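Local coordinates for glutamine amidotransferase type-2 domain-containing protein (Pseudomonas aeruginosa PAO1, PDB 1TE5), which is of unknown function but, as a predicted class-II glutamine amidotransferase, probably hydrolyses glutamine to release ammonia for transfer to an acceptor that is not identified, at residues A[32-37]-A[77-82]; A[134-139]-A[158-163]; A[185-190]-A[225-230]. One frame throughout, in Å; residues are numbered along the deposited sequence.

Interaction 1 of 3, residues A[32-37]-A[77-82]; sequences HRDGWG and HIRQAN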
loop_
_atom_site.group_PDB
_atom_site.type_symbol
_atom_site.label_atom_id
_atom_site.label_comp_id
_atom_site.label_asym_id
_atom_site.label_seq_id
_atom_site.Cartn_x
_atom_site.Cartn_y
_atom_site.Cartn_z
ATOM N N HIS A 32 -21.073 -14.433 1.218
ATOM C CA HIS A 32 -19.677 -14.027 0.992
ATOM C C HIS A 32 -19.509 -12.944 -0.085
ATOM O O HIS A 32 -20.456 -12.609 -0.790
ATOM C CB HIS A 32 -18.854 -15.236 0.569
ATOM C CG HIS A 32 -18.958 -15.537 -0.889
ATOM N ND1 HIS A 32 -20.167 -15.598 -1.549
ATOM C CD2 HIS A 32 -18.006 -15.731 -1.830
ATOM C CE1 HIS A 32 -19.952 -15.811 -2.835
ATOM N NE2 HIS A 32 -18.649 -15.897 -3.031
ATOM N N ARG A 33 -18.270 -12.491 -0.257
ATOM C CA ARG A 33 -17.889 -11.475 -1.243
ATOM C C ARG A 33 -16.567 -11.845 -1.905
ATOM O O ARG A 33 -15.633 -12.280 -1.238
ATOM C CB ARG A 33 -17.714 -10.101 -0.581
ATOM C CG ARG A 33 -17.285 -9.000 -1.542
ATOM C CD ARG A 33 -16.920 -7.727 -0.796
ATOM N NE ARG A 33 -18.003 -7.279 0.073
ATOM C CZ ARG A 33 -19.069 -6.607 -0.344
ATOM N NH1 ARG A 33 -20.010 -6.256 0.516
ATOM N NH2 ARG A 33 -19.187 -6.275 -1.619
ATOM N N ASP A 34 -16.511 -11.710 -3.223
ATOM C CA ASP A 34 -15.296 -12.011 -3.964
ATOM C C ASP A 34 -14.244 -10.928 -3.763
ATOM O O ASP A 34 -14.555 -9.742 -3.697
ATOM C CB ASP A 34 -15.584 -12.148 -5.461
ATOM C CG ASP A 34 -15.970 -13.556 -5.868
ATOM O OD1 ASP A 34 -16.458 -13.721 -7.004
ATOM O OD2 ASP A 34 -15.773 -14.498 -5.074
ATOM N N GLY A 35 -12.991 -11.358 -3.741
ATOM C CA GLY A 35 -11.861 -10.446 -3.563
ATOM C C GLY A 35 -11.790 -9.250 -4.503
ATOM O O GLY A 35 -12.192 -9.335 -5.669
ATOM N N TRP A 36 -11.277 -8.131 -4.003
ATOM C CA TRP A 36 -11.190 -6.915 -4.805
ATOM C C TRP A 36 -9.937 -6.104 -4.492
ATOM O O TRP A 36 -9.274 -6.330 -3.485
ATOM C CB TRP A 36 -12.431 -6.049 -4.560
ATOM C CG TRP A 36 -12.597 -5.692 -3.121
ATOM C CD1 TRP A 36 -13.110 -6.486 -2.133
ATOM C CD2 TRP A 36 -12.171 -4.482 -2.482
ATOM N NE1 TRP A 36 -13.022 -5.850 -0.918
ATOM C CE2 TRP A 36 -12.449 -4.619 -1.101
ATOM C CE3 TRP A 36 -11.578 -3.299 -2.940
ATOM C CZ2 TRP A 36 -12.149 -3.623 -0.178
ATOM C CZ3 TRP A 36 -11.282 -2.312 -2.021
ATOM C CH2 TRP A 36 -11.569 -2.480 -0.653
ATOM N N GLY A 37 -9.669 -5.099 -5.314
ATOM C CA GLY A 37 -8.507 -4.266 -5.097
ATOM C C GLY A 37 -8.614 -2.990 -5.897
ATOM O O GLY A 37 -9.030 -3.002 -7.056
ATOM N N HIS A 77 -9.111 -4.406 -9.533
ATOM C CA HIS A 77 -9.532 -5.736 -9.956
ATOM C C HIS A 77 -10.604 -6.209 -8.983
ATOM O O HIS A 77 -10.330 -6.468 -7.813
ATOM C CB HIS A 77 -8.378 -6.720 -9.901
ATOM C CG HIS A 77 -8.587 -8.027 -10.608
ATOM N ND1 HIS A 77 -9.842 -8.505 -10.920
ATOM C CD2 HIS A 77 -7.709 -8.954 -11.059
ATOM C CE1 HIS A 77 -9.726 -9.670 -11.534
ATOM N NE2 HIS A 77 -8.443 -9.965 -11.631
ATOM N N ILE A 78 -11.834 -6.290 -9.471
ATOM C CA ILE A 78 -12.967 -6.710 -8.649
ATOM C C ILE A 78 -13.348 -8.157 -8.968
ATOM O O ILE A 78 -13.091 -8.647 -10.072
ATOM C CB ILE A 78 -14.181 -5.780 -8.900
ATOM C CG1 ILE A 78 -13.747 -4.313 -8.832
ATOM C CG2 ILE A 78 -15.292 -6.049 -7.888
ATOM C CD1 ILE A 78 -13.111 -3.896 -7.527
ATOM N N ARG A 79 -13.970 -8.832 -8.007
ATOM C CA ARG A 79 -14.404 -10.218 -8.174
ATOM C C ARG A 79 -13.327 -11.112 -8.767
ATOM O O ARG A 79 -13.510 -11.733 -9.814
ATOM C CB ARG A 79 -15.700 -10.302 -8.993
ATOM C CG ARG A 79 -16.929 -9.766 -8.257
ATOM C CD ARG A 79 -18.241 -10.045 -8.998
ATOM N NE ARG A 79 -18.318 -9.352 -10.282
ATOM C CZ ARG A 79 -18.144 -9.943 -11.462
ATOM N NH1 ARG A 79 -18.232 -9.233 -12.582
ATOM N NH2 ARG A 79 -17.879 -11.244 -11.529
ATOM N N GLN A 80 -12.205 -11.176 -8.071
ATOM C CA GLN A 80 -11.085 -11.992 -8.494
ATOM C C GLN A 80 -11.404 -13.449 -8.207
ATOM O O GLN A 80 -11.772 -13.802 -7.088
ATOM C CB GLN A 80 -9.830 -11.549 -7.752
ATOM C CG GLN A 80 -9.538 -10.065 -7.950
ATOM C CD GLN A 80 -8.382 -9.560 -7.122
ATOM O OE1 GLN A 80 -7.539 -10.334 -6.675
ATOM N NE2 GLN A 80 -8.321 -8.249 -6.934
ATOM N N ALA A 81 -11.268 -14.284 -9.234
ATOM C CA ALA A 81 -11.551 -15.713 -9.134
ATOM C C ALA A 81 -11.026 -16.330 -7.852
ATOM O O ALA A 81 -9.863 -16.145 -7.489
ATOM C CB ALA A 81 -10.991 -16.451 -10.341
ATOM N N ASN A 82 -11.904 -17.061 -7.172
ATOM C CA ASN A 82 -11.577 -17.734 -5.911
ATOM C C ASN A 82 -10.600 -18.895 -6.162
ATOM O O ASN A 82 -10.217 -19.611 -5.237
ATOM C CB ASN A 82 -12.856 -18.288 -5.246
ATOM C CG ASN A 82 -14.023 -17.294 -5.248
ATOM O OD1 ASN A 82 -14.745 -17.161 -6.243
ATOM N ND2 ASN A 82 -14.242 -16.630 -4.117
#
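D34, G35 and Q80 meet where strand 35-42 lies antiparallel to strand 73-80 in the seven-strand sheet of an Ntn-hydrolase fold, just where the second strand turns a corner at R79. D34 loses the most surface to the other segment, although it stays partly exposed: its CB rests on the backbone of R79, 3.5 Å from CA, with R79 CG alongside. Beyond it, the D34 OD2 atom takes a bond from N82 ND2 (2.8 Å), bent to 138° and best treated as tentative because N82 is poorly ordered. G35 joins the backbones. Its O receives Q80 N at 3.0 Å and a nearly straight 170°, while H77 N reaches G37 O two residues further on (2.8 Å). R79, positive in both backbone angles, makes the turn; its guanidinium pairs with D204, and its side chain also touches C2, near the start of the chain. The Q80 side chain bridges the corner. With CG beside its own backbone N (chi1 -56°) and the chain extended beyond, its NE2 returns to H77 O at 2.8 Å, and OE1 accepts H92 N. On the way, Q80 CG lies over the centre of the H77 ring, 3.3 Å above its plane.

Interaction 2 of 3, residues A[134-139]-A[158-163]; sequences CDLLNR and ISACDE
The helical segments carrying L136 and A160 run closer to antiparallel than to perpendicular, 143° between directions, with axes 10.1 Å apart at closest approach. A160 is the small residue at the crossing: L136 CD1 reaches its CB at 4.2 Å, and the R139 side chain passes on another side of the same methyl, with CD 3.8 Å from A160 CB. L136 also packs on L157 and Y164 of helix 150-165. R139 leaves its helix with CG beside the backbone N and stays extended to NE, a course that carries the guanidinium across to the partner helix. On the way NE donates to D135 OD2 of its own helix at 2.9 Å, arriving from above the carboxylate plane; OD2 is shared with Y164 OH. The far edge of the guanidinium faces E163 OE2, whose carboxylate is turned 59° from it. Both bonds to that oxygen are weak, 3.3 Å from NH2 and 3.5 Å from NH1. The pair belongs to the helix layer over strands 94-98 and 180-183. R139 is therefore held mainly by D135, and the exposed E163 probably adds a softer, more easily screened electrostatic tie between helices.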
loop_
_atom_site.group_PDB
_atom_site.type_symbol
_atom_site.label_atom_id
_atom_site.label_comp_id
_atom_site.label_asym_id
_atom_site.label_seq_id
_atom_site.Cartn_x
_atom_site.Cartn_y
_atom_site.Cartn_z
ATOM N N CYS A 134 6.356 -9.445 -11.520
ATOM C CA CYS A 134 7.761 -9.379 -11.178
ATOM C C CYS A 134 8.633 -9.666 -12.387
ATOM O O CYS A 134 9.588 -8.941 -12.631
ATOM C CB CYS A 134 8.075 -10.364 -10.065
ATOM S SG CYS A 134 7.265 -9.940 -8.526
ATOM N N ASP A 135 8.294 -10.710 -13.140
ATOM C CA ASP A 135 9.059 -11.085 -14.324
ATOM C C ASP A 135 9.125 -9.945 -15.331
ATOM O O ASP A 135 10.195 -9.652 -15.884
ATOM C CB ASP A 135 8.460 -12.325 -14.984
ATOM C CG ASP A 135 9.323 -12.854 -16.118
ATOM O OD1 ASP A 135 10.414 -13.400 -15.846
ATOM O OD2 ASP A 135 8.911 -12.716 -17.284
ATOM N N LEU A 136 7.975 -9.323 -15.581
ATOM C CA LEU A 136 7.888 -8.202 -16.515
ATOM C C LEU A 136 8.758 -7.063 -16.008
ATOM O O LEU A 136 9.351 -6.325 -16.794
ATOM C CB LEU A 136 6.436 -7.726 -16.655
ATOM C CG LEU A 136 6.130 -6.473 -17.485
ATOM C CD1 LEU A 136 4.748 -6.610 -18.100
ATOM C CD2 LEU A 136 6.225 -5.205 -16.636
ATOM N N LEU A 137 8.783 -6.914 -14.684
ATOM C CA LEU A 137 9.565 -5.883 -14.022
ATOM C C LEU A 137 11.048 -6.176 -14.156
ATOM O O LEU A 137 11.855 -5.255 -14.245
ATOM C CB LEU A 137 9.172 -5.784 -12.539
ATOM C CG LEU A 137 7.894 -5.011 -12.206
ATOM C CD1 LEU A 137 7.599 -5.125 -10.737
ATOM C CD2 LEU A 137 8.039 -3.556 -12.597
ATOM N N ASN A 138 11.400 -7.457 -14.164
ATOM C CA ASN A 138 12.790 -7.886 -14.287
ATOM C C ASN A 138 13.331 -7.636 -15.684
ATOM O O ASN A 138 14.516 -7.355 -15.860
ATOM C CB ASN A 138 12.935 -9.366 -13.938
ATOM C CG ASN A 138 12.757 -9.636 -12.459
ATOM O OD1 ASN A 138 12.556 -10.779 -12.045
ATOM N ND2 ASN A 138 12.858 -8.591 -11.650
ATOM N N ARG A 139 12.456 -7.770 -16.675
ATOM C CA ARG A 139 12.814 -7.551 -18.068
ATOM C C ARG A 139 13.006 -6.071 -18.340
ATOM O O ARG A 139 13.809 -5.688 -19.191
ATOM C CB ARG A 139 11.715 -8.079 -18.978
ATOM C CG ARG A 139 11.435 -9.550 -18.821
ATOM C CD ARG A 139 10.225 -9.914 -19.638
ATOM N NE ARG A 139 9.977 -11.345 -19.638
ATOM C CZ ARG A 139 9.646 -12.037 -20.722
ATOM N NH1 ARG A 139 9.434 -13.344 -20.634
ATOM N NH2 ARG A 139 9.526 -11.418 -21.893
ATOM N N ILE A 158 5.223 -4.834 -24.338
ATOM C CA ILE A 158 4.485 -5.565 -25.365
ATOM C C ILE A 158 5.032 -6.974 -25.543
ATOM O O ILE A 158 4.275 -7.927 -25.747
ATOM C CB ILE A 158 4.585 -4.838 -26.727
ATOM C CG1 ILE A 158 4.233 -3.361 -26.561
ATOM C CG2 ILE A 158 3.660 -5.489 -27.752
ATOM C CD1 ILE A 158 4.654 -2.503 -27.721
ATOM N N SER A 159 6.356 -7.083 -25.517
ATOM C CA SER A 159 7.032 -8.357 -25.686
ATOM C C SER A 159 6.624 -9.355 -24.620
ATOM O O SER A 159 6.230 -10.478 -24.929
ATOM C CB SER A 159 8.548 -8.154 -25.649
ATOM O OG SER A 159 8.994 -7.408 -26.770
ATOM N N ALA A 160 6.751 -8.945 -23.365
ATOM C CA ALA A 160 6.412 -9.796 -22.232
ATOM C C ALA A 160 4.949 -10.223 -22.267
ATOM O O ALA A 160 4.631 -11.381 -21.993
ATOM C CB ALA A 160 6.724 -9.082 -20.929
ATOM N N CYS A 161 4.063 -9.281 -22.586
ATOM C CA CYS A 161 2.636 -9.569 -22.660
ATOM C C CYS A 161 2.351 -10.607 -23.733
ATOM O O CYS A 161 1.515 -11.496 -23.541
ATOM C CB CYS A 161 1.848 -8.293 -22.928
ATOM S SG CYS A 161 1.676 -7.219 -21.480
ATOM N N ASP A 162 3.044 -10.480 -24.862
ATOM C CA ASP A 162 2.903 -11.408 -25.978
ATOM C C ASP A 162 3.258 -12.824 -25.553
ATOM O O ASP A 162 2.583 -13.787 -25.923
ATOM C CB ASP A 162 3.816 -10.994 -27.135
ATOM C CG ASP A 162 3.071 -10.273 -28.241
ATOM O OD1 ASP A 162 1.995 -10.764 -28.654
ATOM O OD2 ASP A 162 3.570 -9.225 -28.708
ATOM N N GLU A 163 4.359 -12.944 -24.824
ATOM C CA GLU A 163 4.819 -14.236 -24.343
ATOM C C GLU A 163 3.878 -14.859 -23.330
ATOM O O GLU A 163 3.700 -16.075 -23.311
ATOM C CB GLU A 163 6.203 -14.117 -23.713
ATOM C CG GLU A 163 7.351 -14.269 -24.682
ATOM C CD GLU A 163 8.612 -14.712 -23.977
ATOM O OE1 GLU A 163 8.580 -15.797 -23.347
ATOM O OE2 GLU A 163 9.624 -13.978 -24.039
#

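Interaction 3 of 3, residues A[185-190]-A[225-230]; sequences SSKLAY and ATEPLT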
loop_
_atom_site.group_PDB
_atom_site.type_symbol
_atom_site.label_atom_id
_atom_site.label_comp_id
_atom_site.label_asym_id
_atom_site.label_seq_id
_atom_site.Cartn_x
_atom_site.Cartn_y
_atom_site.Cartn_z
ATOM N N SER A 185 -6.262 -9.738 -24.152
ATOM C CA SER A 185 -6.030 -11.091 -24.650
ATOM C C SER A 185 -7.390 -11.741 -24.893
ATOM O O SER A 185 -7.620 -12.386 -25.921
ATOM C CB SER A 185 -5.250 -11.907 -23.616
ATOM O OG SER A 185 -4.060 -12.439 -24.168
ATOM N N SER A 186 -8.281 -11.557 -23.923
ATOM C CA SER A 186 -9.631 -12.095 -23.948
ATOM C C SER A 186 -10.578 -10.961 -24.312
ATOM O O SER A 186 -11.022 -10.846 -25.454
ATOM C CB SER A 186 -9.975 -12.649 -22.561
ATOM O OG SER A 186 -11.255 -13.259 -22.540
ATOM N N LYS A 187 -10.882 -10.124 -23.330
ATOM C CA LYS A 187 -11.755 -8.990 -23.544
ATOM C C LYS A 187 -11.396 -7.842 -22.623
ATOM O O LYS A 187 -11.000 -8.042 -21.473
ATOM C CB LYS A 187 -13.224 -9.372 -23.357
ATOM C CG LYS A 187 -13.525 -10.211 -22.123
ATOM C CD LYS A 187 -15.007 -10.179 -21.735
ATOM C CE LYS A 187 -15.950 -10.550 -22.881
ATOM N NZ LYS A 187 -16.172 -9.447 -23.870
ATOM N N LEU A 188 -11.536 -6.638 -23.157
ATOM C CA LEU A 188 -11.247 -5.402 -22.445
ATOM C C LEU A 188 -11.930 -4.318 -23.271
ATOM O O LEU A 188 -12.108 -4.473 -24.472
ATOM C CB LEU A 188 -9.734 -5.170 -22.400
ATOM C CG LEU A 188 -9.220 -4.115 -21.428
ATOM C CD1 LEU A 188 -9.510 -4.554 -19.997
ATOM C CD2 LEU A 188 -7.733 -3.921 -21.647
ATOM N N ALA A 189 -12.335 -3.234 -22.633
ATOM C CA ALA A 189 -13.006 -2.163 -23.348
ATOM C C ALA A 189 -12.718 -0.822 -22.688
ATOM O O ALA A 189 -12.182 -0.771 -21.576
ATOM C CB ALA A 189 -14.511 -2.429 -23.367
ATOM N N TYR A 190 -13.088 0.267 -23.357
ATOM C CA TYR A 190 -12.867 1.596 -22.802
ATOM C C TYR A 190 -13.811 2.644 -23.370
ATOM O O TYR A 190 -14.513 2.400 -24.349
ATOM C CB TYR A 190 -11.411 2.034 -23.029
ATOM C CG TYR A 190 -11.007 2.178 -24.488
ATOM C CD1 TYR A 190 -11.226 3.376 -25.180
ATOM C CD2 TYR A 190 -10.390 1.125 -25.170
ATOM C CE1 TYR A 190 -10.840 3.521 -26.516
ATOM C CE2 TYR A 190 -9.997 1.264 -26.508
ATOM C CZ TYR A 190 -10.225 2.464 -27.172
ATOM O OH TYR A 190 -9.828 2.604 -28.487
ATOM N N ALA A 225 -12.515 -1.151 -18.649
ATOM C CA ALA A 225 -13.110 -2.247 -17.899
ATOM C C ALA A 225 -13.008 -3.513 -18.718
ATOM O O ALA A 225 -12.627 -3.456 -19.886
ATOM C CB ALA A 225 -14.559 -1.944 -17.588
ATOM N N THR A 226 -13.296 -4.656 -18.100
ATOM C CA THR A 226 -13.245 -5.935 -18.808
ATOM C C THR A 226 -14.311 -5.913 -19.900
ATOM O O THR A 226 -14.155 -6.530 -20.956
ATOM C CB THR A 226 -13.468 -7.132 -17.850
ATOM O OG1 THR A 226 -12.273 -7.374 -17.094
ATOM C CG2 THR A 226 -13.837 -8.392 -18.618
ATOM N N GLU A 227 -15.396 -5.191 -19.632
ATOM C CA GLU A 227 -16.492 -5.031 -20.580
ATOM C C GLU A 227 -17.321 -3.825 -20.162
ATOM O O GLU A 227 -17.355 -3.471 -18.984
ATOM C CB GLU A 227 -17.357 -6.289 -20.650
ATOM C CG GLU A 227 -18.083 -6.640 -19.368
ATOM C CD GLU A 227 -18.754 -8.005 -19.428
ATOM O OE1 GLU A 227 -19.211 -8.474 -18.362
ATOM O OE2 GLU A 227 -18.820 -8.612 -20.525
ATOM N N PRO A 228 -17.964 -3.156 -21.132
ATOM C CA PRO A 228 -18.791 -1.977 -20.872
ATOM C C PRO A 228 -19.631 -2.098 -19.609
ATOM O O PRO A 228 -20.201 -3.153 -19.323
ATOM C CB PRO A 228 -19.658 -1.898 -22.126
ATOM C CG PRO A 228 -18.706 -2.317 -23.189
ATOM C CD PRO A 228 -18.024 -3.524 -22.561
ATOM N N LEU A 229 -19.638 -1.033 -18.821
ATOM C CA LEU A 229 -20.400 -0.992 -17.585
ATOM C C LEU A 229 -21.606 -0.071 -17.768
ATOM O O LEU A 229 -22.523 -0.054 -16.949
ATOM C CB LEU A 229 -19.498 -0.543 -16.433
ATOM C CG LEU A 229 -18.301 -1.490 -16.206
ATOM C CD1 LEU A 229 -17.250 -0.851 -15.318
ATOM C CD2 LEU A 229 -18.764 -2.816 -15.625
ATOM N N THR A 230 -21.598 0.677 -18.865
ATOM C CA THR A 230 -22.693 1.573 -19.214
ATOM C C THR A 230 -23.212 1.089 -20.571
ATOM O O THR A 230 -22.458 0.482 -21.345
ATOM C CB THR A 230 -22.210 3.034 -19.318
ATOM O OG1 THR A 230 -21.861 3.511 -18.015
ATOM C CG2 THR A 230 -23.295 3.932 -19.877
HETATM O O HOH W 1 -10.332 -8.536 -18.619
HETATM O O HOH W 2 -14.923 -5.985 -23.917
#
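A189 and A225 form the tight part of this contact, an antiparallel hydrogen-bonded pair between the start of strand 188-194 and the last residue of strand 220-225. A189 N meets A225 O at 2.8 Å, and A225 N returns to A189 O at 3.0 Å. Apolar atoms close round this pair. L188, its CG anti to the backbone N (chi1 -166°), brings CD1 to within 3.3 Å of A225 O, and the A189 methyl abuts P228 CD at 3.8 Å, with W235 touching both residues. Past A225 the chain leaves the sheet at T226, whose backbone angles (-64°/-31°) are no longer those of a strand, and the contact becomes looser. K187, exposed, crosses T226 at about a right angle, CD to CG2 at 3.8 Å. Its amino group is near E227 without reaching a salt bridge: NZ stands 4.3 Å from OE2. Away from these charged ends, a water accepts from T226 OG1 at 2.7 Å and donates to K187 O at 3.0 Å. The same T226 hydroxyl oxygen is hydrogen-bonded to L4 N, so the turn is also anchored to strand 4-9. A single alanine pair closing the strands, followed by a loop that peels away at T226, is how this strand pair ends in the seven-strand antiparallel sheet of the Ntn-hydrolase fold.

Interactions 1 and 3 belong to the same seven-strand sheet, their centres about 17 Å apart, with strand 4-9 lying between their strand pairs; interaction 2 joins two helices of a separate layer beside the six-strand sheet. The first is the most buried and relies on backbone bonds plus a buried glutamine bonded both within the contact and to H92. The third combines a buried strand pair with an exposed lysine near, but not bridged to, a glutamate. The helix contact covers the least surface, 218 Å² against 411 and 316 Å², and depends on a methyl group and a salt-bridge network at a partly exposed rim. None touches another: the nearest atoms of interactions 2 and 3 are about 6 Å apart.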